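Local coordinates for protein endo-beta-1,4-glucanase (cellulase B) (Bacillus halodurans, PDB 4V2X) that hydrolyses beta-1,4-linked glucans, probably including xyloglucan and mixed-linkage beta-glucans, with a family 5 catalytic module joined to an Ig-like module and a family 46 carbohydrate-binding module, at residues A[223-227]-A[262-267]; A[320-325]-A[337-341]; A[388-394]-A[470-475]. All blocks are in the same frame, centred on the assembly; numbering follows the deposited sequence.

Interaction 1: residues A[223-227]-A[262-267]; sequences FEIVR and LDDPNL
Phe223 and Leu262, whose CA atoms stand 8.0 Å apart, mark the closest backbone approach between the last turn of helix 209-227 and segment 262-267, so side chains carry the contact. The Phe223 ring lies between Leu262 CB, centred over one face, and Arg227 CG, nearer the rim of the other. With CG anti to the backbone N (chi1 173°), the rim of Phe223 faces Asp264, and Phe223 CE1 comes 3.5 Å from Asp264 CB. Arg227 grips the Asp264 carboxylate side-on: NE reaches OD1 at 2.9 Å and NH2 reaches OD2 at 3.0 Å, the latter nearly straight (174°). The two planes are 35° apart; accordingly NE meets OD1 from above the carboxylate plane, while NH2 comes to OD2 on the syn side, still tilted from that plane. From the opposite face, Asn266 N also donates to Asp264 OD2 (2.9 Å), closing an Asx turn. Replacing Asp264 by an alanine is likely to leave the guanidinium without its anionic mate and Asn266 N without its side-chain acceptor. Arg227 NH1 is bonded to the carbonyls of Asn233 and Arg236. The arrangement belongs to the (beta/alpha)8 barrel of glycoside hydrolase family 5, where segment 262-267 leads into barrel strand 267-273.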
loop_
_atom_site.group_PDB
_atom_site.type_symbol
_atom_site.label_atom_id
_atom_site.label_comp_id
_atom_site.label_asym_id
_atom_site.label_seq_id
_atom_site.Cartn_x
_atom_site.Cartn_y
_atom_site.Cartn_z
ATOM N N PHE A 223 1.490 16.461 3.502
ATOM C CA PHE A 223 0.347 16.701 4.382
ATOM C C PHE A 223 0.807 17.057 5.800
ATOM O O PHE A 223 0.384 18.075 6.360
ATOM C CB PHE A 223 -0.559 15.471 4.391
ATOM C CG PHE A 223 -1.676 15.535 5.388
ATOM C CD1 PHE A 223 -2.905 16.074 5.037
ATOM C CD2 PHE A 223 -1.506 15.025 6.672
ATOM C CE1 PHE A 223 -3.939 16.119 5.950
ATOM C CE2 PHE A 223 -2.543 15.068 7.589
ATOM C CZ PHE A 223 -3.756 15.615 7.230
ATOM N N GLU A 224 1.681 16.222 6.356
ATOM C CA GLU A 224 2.177 16.409 7.731
ATOM C C GLU A 224 2.855 17.768 7.913
ATOM O O GLU A 224 2.584 18.483 8.878
ATOM C CB GLU A 224 3.154 15.294 8.104
ATOM C CG GLU A 224 2.499 13.963 8.435
ATOM C CD GLU A 224 3.516 12.879 8.752
ATOM O OE1 GLU A 224 4.233 12.433 7.827
ATOM O OE2 GLU A 224 3.612 12.478 9.929
ATOM N N ILE A 225 3.736 18.112 6.980
ATOM C CA ILE A 225 4.453 19.379 7.008
ATOM C C ILE A 225 3.495 20.557 6.951
ATOM O O ILE A 225 3.532 21.433 7.809
ATOM C CB ILE A 225 5.463 19.491 5.845
ATOM C CG1 ILE A 225 6.639 18.542 6.085
ATOM C CG2 ILE A 225 5.977 20.917 5.703
ATOM C CD1 ILE A 225 7.486 18.284 4.862
ATOM N N VAL A 226 2.636 20.587 5.938
ATOM C CA VAL A 226 1.742 21.724 5.778
ATOM C C VAL A 226 0.832 21.847 7.001
ATOM O O VAL A 226 0.719 22.922 7.582
ATOM C CB VAL A 226 0.907 21.645 4.477
ATOM C CG1 VAL A 226 -0.091 22.796 4.397
ATOM C CG2 VAL A 226 1.822 21.683 3.258
ATOM N N ARG A 227 0.202 20.748 7.402
ATOM C CA ARG A 227 -0.843 20.812 8.426
ATOM C C ARG A 227 -0.348 21.308 9.782
ATOM O O ARG A 227 -1.140 21.833 10.567
ATOM C CB ARG A 227 -1.544 19.461 8.577
ATOM C CG ARG A 227 -2.542 19.181 7.461
ATOM C CD ARG A 227 -3.836 19.958 7.669
ATOM N NE ARG A 227 -4.803 19.761 6.589
ATOM C CZ ARG A 227 -4.946 20.554 5.524
ATOM N NH1 ARG A 227 -4.183 21.624 5.343
ATOM N NH2 ARG A 227 -5.865 20.262 4.618
ATOM N N LEU A 262 -5.388 9.827 5.611
ATOM C CA LEU A 262 -5.007 11.108 6.191
ATOM C C LEU A 262 -6.119 11.728 7.028
ATOM O O LEU A 262 -5.849 12.621 7.826
ATOM C CB LEU A 262 -4.538 12.076 5.100
ATOM C CG LEU A 262 -3.243 11.610 4.414
ATOM C CD1 LEU A 262 -2.936 12.460 3.203
ATOM C CD2 LEU A 262 -2.061 11.604 5.375
ATOM N N ASP A 263 -7.354 11.261 6.838
ATOM C CA ASP A 263 -8.456 11.562 7.757
ATOM C C ASP A 263 -8.627 13.070 7.925
ATOM O O ASP A 263 -8.670 13.588 9.039
ATOM C CB ASP A 263 -8.188 10.869 9.098
ATOM C CG ASP A 263 -9.401 10.839 10.011
ATOM O OD1 ASP A 263 -10.544 10.803 9.521
ATOM O OD2 ASP A 263 -9.199 10.845 11.231
ATOM N N ASP A 264 -8.717 13.760 6.794
ATOM C CA ASP A 264 -8.751 15.218 6.737
ATOM C C ASP A 264 -9.856 15.630 5.778
ATOM O O ASP A 264 -9.999 15.025 4.719
ATOM C CB ASP A 264 -7.412 15.748 6.223
ATOM C CG ASP A 264 -7.341 17.260 6.214
ATOM O OD1 ASP A 264 -6.926 17.840 7.242
ATOM O OD2 ASP A 264 -7.669 17.875 5.174
ATOM N N PRO A 265 -10.637 16.664 6.136
ATOM C CA PRO A 265 -11.789 17.051 5.319
ATOM C C PRO A 265 -11.488 17.975 4.126
ATOM O O PRO A 265 -12.396 18.264 3.342
ATOM C CB PRO A 265 -12.680 17.786 6.332
ATOM C CG PRO A 265 -11.711 18.416 7.276
ATOM C CD PRO A 265 -10.554 17.461 7.380
ATOM N N ASN A 266 -10.245 18.438 3.991
ATOM C CA ASN A 266 -9.903 19.468 3.012
ATOM C C ASN A 266 -8.855 18.976 2.018
ATOM O O ASN A 266 -7.853 19.646 1.767
ATOM C CB ASN A 266 -9.436 20.731 3.736
ATOM C CG ASN A 266 -10.544 21.361 4.571
ATOM O OD1 ASN A 266 -11.714 21.011 4.431
ATOM N ND2 ASN A 266 -10.178 22.281 5.447
ATOM N N LEU A 267 -9.102 17.792 1.465
ATOM C CA LEU A 267 -8.205 17.194 0.475
ATOM C C LEU A 267 -8.896 17.119 -0.892
ATOM O O LEU A 267 -10.102 16.850 -0.995
ATOM C CB LEU A 267 -7.740 15.811 0.932
ATOM C CG LEU A 267 -6.923 15.779 2.233
ATOM C CD1 LEU A 267 -6.545 14.349 2.610
ATOM C CD2 LEU A 267 -5.687 16.659 2.127
#

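Interaction 2: residues A[320-325]-A[337-341]; sequences FGLLGF and KLKFF
Phe340 and Leu322 meet in the beta-alpha connection of a (beta/alpha)8 barrel, where the chain leaving strand 315-320 packs against helix 334-350. The tight part is here: Leu322 CD2 sits over the centre of the Phe340 ring, 3.4 Å from the centroid and 9° off the ring normal, a CH-pi contact. A chi1 of 173° turns the Phe340 side chain opposite its backbone N and places the ring face against this methyl. The other branch, Leu322 CD1, reaches Phe341 CE1 at 4.2 Å. The edge of Phe341 receives Phe325 CE2, 3.9 Å from Phe341 CZ. The Phe320 and Phe341 rings meet rim to rim, 6.0 Å apart between centroids with planes at 53°, neither over the other's face. Phe325 is in turn covered on one face by Leu322 CB, so the leucine wedges between two aromatic rings.

The looser side is at Lys337, where the contact is aliphatic and turns polar: Lys337 CG lies at the edge of Phe325, CD and CE run on past CZ, and the chain bends at chi3 to carry NZ to Gln334 OE1 and the carbonyl of Thr329. All the touching residues are nevertheless buried, and packing holds the segments together, with no hydrogen bond between them. Phe325 CZ lies 3.9 Å from Lys337 CD.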
loop_
_atom_site.group_PDB
_atom_site.type_symbol
_atom_site.label_atom_id
_atom_site.label_comp_id
_atom_site.label_asym_id
_atom_site.label_seq_id
_atom_site.Cartn_x
_atom_site.Cartn_y
_atom_site.Cartn_z
ATOM N N PHE A 320 -5.635 19.982 -18.741
ATOM C CA PHE A 320 -6.189 19.257 -19.880
ATOM C C PHE A 320 -5.881 19.975 -21.173
ATOM O O PHE A 320 -5.564 21.167 -21.182
ATOM C CB PHE A 320 -7.695 19.000 -19.736
ATOM C CG PHE A 320 -8.558 20.208 -19.970
ATOM C CD1 PHE A 320 -8.756 21.147 -18.965
ATOM C CD2 PHE A 320 -9.206 20.393 -21.191
ATOM C CE1 PHE A 320 -9.562 22.254 -19.171
ATOM C CE2 PHE A 320 -10.011 21.502 -21.401
ATOM C CZ PHE A 320 -10.192 22.435 -20.393
ATOM N N GLY A 321 -5.961 19.214 -22.254
ATOM C CA GLY A 321 -5.718 19.712 -23.600
ATOM C C GLY A 321 -5.606 18.508 -24.518
ATOM O O GLY A 321 -6.142 17.442 -24.222
ATOM N N LEU A 322 -4.909 18.681 -25.632
ATOM C CA LEU A 322 -4.556 17.569 -26.489
ATOM C C LEU A 322 -3.033 17.492 -26.524
ATOM O O LEU A 322 -2.353 18.504 -26.693
ATOM C CB LEU A 322 -5.160 17.755 -27.880
ATOM C CG LEU A 322 -6.672 17.518 -27.925
ATOM C CD1 LEU A 322 -7.240 17.984 -29.252
ATOM C CD2 LEU A 322 -7.024 16.046 -27.690
ATOM N N LEU A 323 -2.505 16.292 -26.315
ATOM C CA LEU A 323 -1.055 16.085 -26.205
ATOM C C LEU A 323 -0.290 16.633 -27.403
ATOM O O LEU A 323 0.785 17.225 -27.248
ATOM C CB LEU A 323 -0.741 14.600 -26.036
ATOM C CG LEU A 323 0.716 14.267 -25.694
ATOM C CD1 LEU A 323 1.103 14.878 -24.351
ATOM C CD2 LEU A 323 0.941 12.766 -25.679
ATOM N N GLY A 324 -0.852 16.447 -28.593
ATOM C CA GLY A 324 -0.235 16.916 -29.833
ATOM C C GLY A 324 -0.003 18.414 -29.933
ATOM O O GLY A 324 0.806 18.864 -30.743
ATOM N N PHE A 325 -0.716 19.191 -29.120
ATOM C CA PHE A 325 -0.478 20.636 -29.025
ATOM C C PHE A 325 0.961 20.961 -28.611
ATOM O O PHE A 325 1.441 22.077 -28.857
ATOM C CB PHE A 325 -1.456 21.277 -28.031
ATOM C CG PHE A 325 -2.892 21.372 -28.512
ATOM C CD1 PHE A 325 -3.302 20.898 -29.756
ATOM C CD2 PHE A 325 -3.849 21.934 -27.675
ATOM C CE1 PHE A 325 -4.628 21.012 -30.151
ATOM C CE2 PHE A 325 -5.175 22.048 -28.068
ATOM C CZ PHE A 325 -5.561 21.580 -29.309
ATOM N N LYS A 337 -11.074 19.059 -33.284
ATOM C CA LYS A 337 -10.547 19.677 -32.073
ATOM C C LYS A 337 -11.681 20.286 -31.259
ATOM O O LYS A 337 -11.768 20.086 -30.045
ATOM C CB LYS A 337 -9.536 20.763 -32.458
ATOM C CG LYS A 337 -8.916 21.508 -31.296
ATOM C CD LYS A 337 -8.286 22.821 -31.738
ATOM C CE LYS A 337 -7.205 22.612 -32.787
ATOM N NZ LYS A 337 -6.640 23.920 -33.215
ATOM N N LEU A 338 -12.561 21.020 -31.934
ATOM C CA LEU A 338 -13.675 21.675 -31.260
ATOM C C LEU A 338 -14.604 20.653 -30.635
ATOM O O LEU A 338 -15.047 20.832 -29.503
ATOM C CB LEU A 338 -14.454 22.560 -32.232
ATOM C CG LEU A 338 -13.698 23.758 -32.801
ATOM C CD1 LEU A 338 -14.556 24.447 -33.846
ATOM C CD2 LEU A 338 -13.281 24.729 -31.715
ATOM N N LYS A 339 -14.879 19.566 -31.350
ATOM C CA LYS A 339 -15.780 18.540 -30.824
ATOM C C LYS A 339 -15.176 17.824 -29.619
ATOM O O LYS A 339 -15.897 17.506 -28.684
ATOM C CB LYS A 339 -16.190 17.545 -31.909
ATOM C CG LYS A 339 -17.130 18.167 -32.929
ATOM C CD LYS A 339 -17.540 17.206 -34.023
ATOM C CE LYS A 339 -16.425 16.982 -35.024
ATOM N NZ LYS A 339 -16.888 16.200 -36.198
ATOM N N PHE A 340 -13.859 17.600 -29.630
ATOM C CA PHE A 340 -13.165 17.049 -28.459
ATOM C C PHE A 340 -13.410 17.909 -27.223
ATOM O O PHE A 340 -13.811 17.390 -26.164
ATOM C CB PHE A 340 -11.652 16.912 -28.706
ATOM C CG PHE A 340 -10.872 16.503 -27.475
ATOM C CD1 PHE A 340 -10.754 15.166 -27.120
ATOM C CD2 PHE A 340 -10.279 17.456 -26.661
ATOM C CE1 PHE A 340 -10.070 14.796 -25.975
ATOM C CE2 PHE A 340 -9.589 17.091 -25.519
ATOM C CZ PHE A 340 -9.475 15.753 -25.182
ATOM N N PHE A 341 -13.166 19.216 -27.334
ATOM C CA PHE A 341 -13.338 20.095 -26.186
ATOM C C PHE A 341 -14.792 20.190 -25.729
ATOM O O PHE A 341 -15.065 20.159 -24.536
ATOM C CB PHE A 341 -12.734 21.481 -26.445
ATOM C CG PHE A 341 -11.236 21.515 -26.299
ATOM C CD1 PHE A 341 -10.408 21.160 -27.352
ATOM C CD2 PHE A 341 -10.654 21.902 -25.100
ATOM C CE1 PHE A 341 -9.031 21.185 -27.216
ATOM C CE2 PHE A 341 -9.276 21.933 -24.955
ATOM C CZ PHE A 341 -8.461 21.561 -26.012
#

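Interaction 3: residues A[388-394]-A[470-475]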
loop_
_atom_site.group_PDB
_atom_site.type_symbol
_atom_site.label_atom_id
_atom_site.label_comp_id
_atom_site.label_asym_id
_atom_site.label_seq_id
_atom_site.Cartn_x
_atom_site.Cartn_y
_atom_site.Cartn_z
ATOM N N SER A 388 -22.917 22.604 -27.034
ATOM C CA SER A 388 -23.027 23.241 -28.337
ATOM C C SER A 388 -23.296 22.184 -29.399
ATOM O O SER A 388 -22.811 21.040 -29.323
ATOM C CB SER A 388 -21.753 24.002 -28.680
ATOM O OG SER A 388 -21.526 25.083 -27.790
ATOM N N SER A 389 -24.051 22.579 -30.410
ATOM C CA SER A 389 -24.330 21.722 -31.541
ATOM C C SER A 389 -23.099 21.711 -32.423
ATOM O O SER A 389 -22.432 22.740 -32.592
ATOM C CB SER A 389 -25.524 22.258 -32.319
ATOM O OG SER A 389 -26.642 22.378 -31.455
ATOM N N VAL A 390 -22.795 20.545 -32.974
ATOM C CA VAL A 390 -21.622 20.377 -33.826
ATOM C C VAL A 390 -22.044 19.648 -35.090
ATOM O O VAL A 390 -23.226 19.357 -35.279
ATOM C CB VAL A 390 -20.496 19.630 -33.080
ATOM C CG1 VAL A 390 -20.069 20.419 -31.851
ATOM C CG2 VAL A 390 -20.929 18.228 -32.668
ATOM N N ALA A 391 -21.092 19.354 -35.965
ATOM C CA ALA A 391 -21.409 18.688 -37.222
ATOM C C ALA A 391 -20.314 17.710 -37.613
ATOM O O ALA A 391 -19.229 17.707 -37.024
ATOM C CB ALA A 391 -21.630 19.721 -38.322
ATOM N N GLU A 392 -20.618 16.875 -38.600
ATOM C CA GLU A 392 -19.669 15.878 -39.088
ATOM C C GLU A 392 -18.315 16.491 -39.443
ATOM O O GLU A 392 -17.274 15.861 -39.247
ATOM C CB GLU A 392 -20.246 15.113 -40.286
ATOM C CG GLU A 392 -20.531 15.961 -41.510
ATOM C CD GLU A 392 -21.050 15.139 -42.673
ATOM O OE1 GLU A 392 -22.259 14.837 -42.690
ATOM O OE2 GLU A 392 -20.248 14.802 -43.566
ATOM N N SER A 393 -18.342 17.715 -39.968
ATOM C CA SER A 393 -17.128 18.450 -40.310
ATOM C C SER A 393 -17.366 19.949 -40.170
ATOM O O SER A 393 -18.506 20.400 -40.137
ATOM C CB SER A 393 -16.697 18.148 -41.754
ATOM O OG SER A 393 -16.447 16.765 -41.962
ATOM N N ASN A 394 -16.280 20.710 -40.132
ATOM C CA ASN A 394 -16.348 22.171 -40.204
ATOM C C ASN A 394 -15.994 22.677 -41.604
ATOM O O ASN A 394 -15.415 23.747 -41.762
ATOM C CB ASN A 394 -15.436 22.809 -39.160
ATOM C CG ASN A 394 -13.973 22.644 -39.488
ATOM O OD1 ASN A 394 -13.556 21.604 -39.985
ATOM N ND2 ASN A 394 -13.185 23.686 -39.230
ATOM N N GLY A 470 -25.541 27.747 -27.097
ATOM C CA GLY A 470 -24.196 27.293 -27.435
ATOM C C GLY A 470 -23.573 28.025 -28.603
ATOM O O GLY A 470 -24.171 28.918 -29.204
ATOM N N ALA A 471 -22.354 27.622 -28.935
ATOM C CA ALA A 471 -21.571 28.293 -29.960
ATOM C C ALA A 471 -22.120 28.066 -31.368
ATOM O O ALA A 471 -22.699 27.020 -31.661
ATOM C CB ALA A 471 -20.129 27.823 -29.885
ATOM N N ASP A 472 -21.926 29.052 -32.239
ATOM C CA ASP A 472 -22.188 28.868 -33.663
ATOM C C ASP A 472 -21.219 27.815 -34.199
ATOM O O ASP A 472 -20.088 27.725 -33.711
ATOM C CB ASP A 472 -21.935 30.163 -34.437
ATOM C CG ASP A 472 -22.957 31.251 -34.152
ATOM O OD1 ASP A 472 -24.038 30.980 -33.586
ATOM O OD2 ASP A 472 -22.661 32.408 -34.512
ATOM N N TRP A 473 -21.647 27.047 -35.200
ATOM C CA TRP A 473 -20.762 26.127 -35.919
ATOM C C TRP A 473 -20.445 26.708 -37.297
ATOM O O TRP A 473 -21.346 27.140 -38.022
ATOM C CB TRP A 473 -21.404 24.746 -36.056
ATOM C CG TRP A 473 -20.495 23.721 -36.672
ATOM C CD1 TRP A 473 -20.475 23.323 -37.976
ATOM C CD2 TRP A 473 -19.466 22.972 -36.007
ATOM N NE1 TRP A 473 -19.499 22.376 -38.170
ATOM C CE2 TRP A 473 -18.871 22.135 -36.975
ATOM C CE3 TRP A 473 -18.993 22.925 -34.686
ATOM C CZ2 TRP A 473 -17.822 21.266 -36.668
ATOM C CZ3 TRP A 473 -17.951 22.057 -34.380
ATOM C CH2 TRP A 473 -17.379 21.236 -35.370
ATOM N N HIS A 474 -19.169 26.708 -37.662
ATOM C CA HIS A 474 -18.720 27.365 -38.889
ATOM C C HIS A 474 -18.254 26.362 -39.926
ATOM O O HIS A 474 -17.323 25.612 -39.670
ATOM C CB HIS A 474 -17.568 28.308 -38.563
ATOM C CG HIS A 474 -17.851 29.217 -37.416
ATOM N ND1 HIS A 474 -18.592 30.370 -37.550
ATOM C CD2 HIS A 474 -17.499 29.145 -36.113
ATOM C CE1 HIS A 474 -18.679 30.972 -36.379
ATOM N NE2 HIS A 474 -18.031 30.246 -35.488
ATOM N N PHE A 475 -18.916 26.341 -41.080
ATOM C CA PHE A 475 -18.494 25.522 -42.209
ATOM C C PHE A 475 -17.661 26.352 -43.171
ATOM O O PHE A 475 -18.173 27.291 -43.793
ATOM C CB PHE A 475 -19.696 24.980 -42.988
ATOM C CG PHE A 475 -20.588 24.070 -42.198
ATOM C CD1 PHE A 475 -20.259 22.727 -42.022
ATOM C CD2 PHE A 475 -21.784 24.537 -41.671
ATOM C CE1 PHE A 475 -21.087 21.888 -41.301
ATOM C CE2 PHE A 475 -22.616 23.700 -40.957
ATOM C CZ PHE A 475 -22.263 22.374 -40.767
HETATM O O HOH W 1 -20.757 24.865 -32.209
HETATM O O HOH W 2 -24.597 25.363 -30.357
HETATM O O HOH W 3 -14.574 26.295 -38.897
#
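In the Ig-like module, of the carbohydrate-binding X2 type, this contact brings strand 390-391 of one sheet beside strand 473-480 of another; residues 388-394 run from the first toward strand 395-399, which pairs with 473-480. At the centre is Trp473. Its extended first torsion carries the indole away from its own backbone N and against the backbone of residues 390 and 391. Val390 CA stands over the Trp473 six-membered ring, 4.1 Å from its centroid, and Ala391 N lies above the same face of the indole, while Val390 CG1 touches Trp473 CZ3 at 3.7 Å. The indole N-H is used too: Trp473 NE1 donates to Ser393 O at 3.0 Å with an angle of 152°. The acceptor lies in the indole plane, but the donor approaches Ser393 O from above the carbonyl plane, 37° out of it. Ala391 CB fills the angle between the two aromatic residues, 3.7 Å from Phe475 CZ.

At one end Ala471 N donates to Ser388 OG (2.9 Å, 166°). Two waters continue this link: one lies within hydrogen-bonding distance of both Ser389 O (2.7 Å) and Ala471 O (3.0 Å), with more acceptors around it than it has protons, and a second accepts from Ser389 N while donating to Ala471 O. At the other end a third water joins Asn394 ND2 to His474 O, and Phe475 CA makes a CA-H...O contact with Asn394 O at 3.6 Å. Asn394 OD1 is held by Gln333, and Leu338 and Lys339 of helix 334-350 press on Trp473. The chemistry is thus mixed: a buried indole covered by backbone and aliphatic groups, its one N-H satisfied by a carbonyl, with waters bridging polar groups at both ends.

How the interactions relate
From the N terminus the three contacts follow in series, none nested in or crossing another. Interaction 1 closes a 34-residue span, from the end of helix 209-227 through strand 238-241 and helix 249-262 to the entry of strand 267-273. In interaction 2 only 11 residues lie between the segments, in the connection from strand 315-320 to helix 334-350 and the first turn of that helix; it lies in the same barrel, about 18 Å from interaction 1 at the nearest atoms. Interaction 3 spans 75 residues and joins two sheets of the Ig-like module. It touches interaction 2 through Lys339, whose NZ lies 2.9 Å from Ala391 O, a probable hydrogen bond, so helix 334-350 links the barrel to this module.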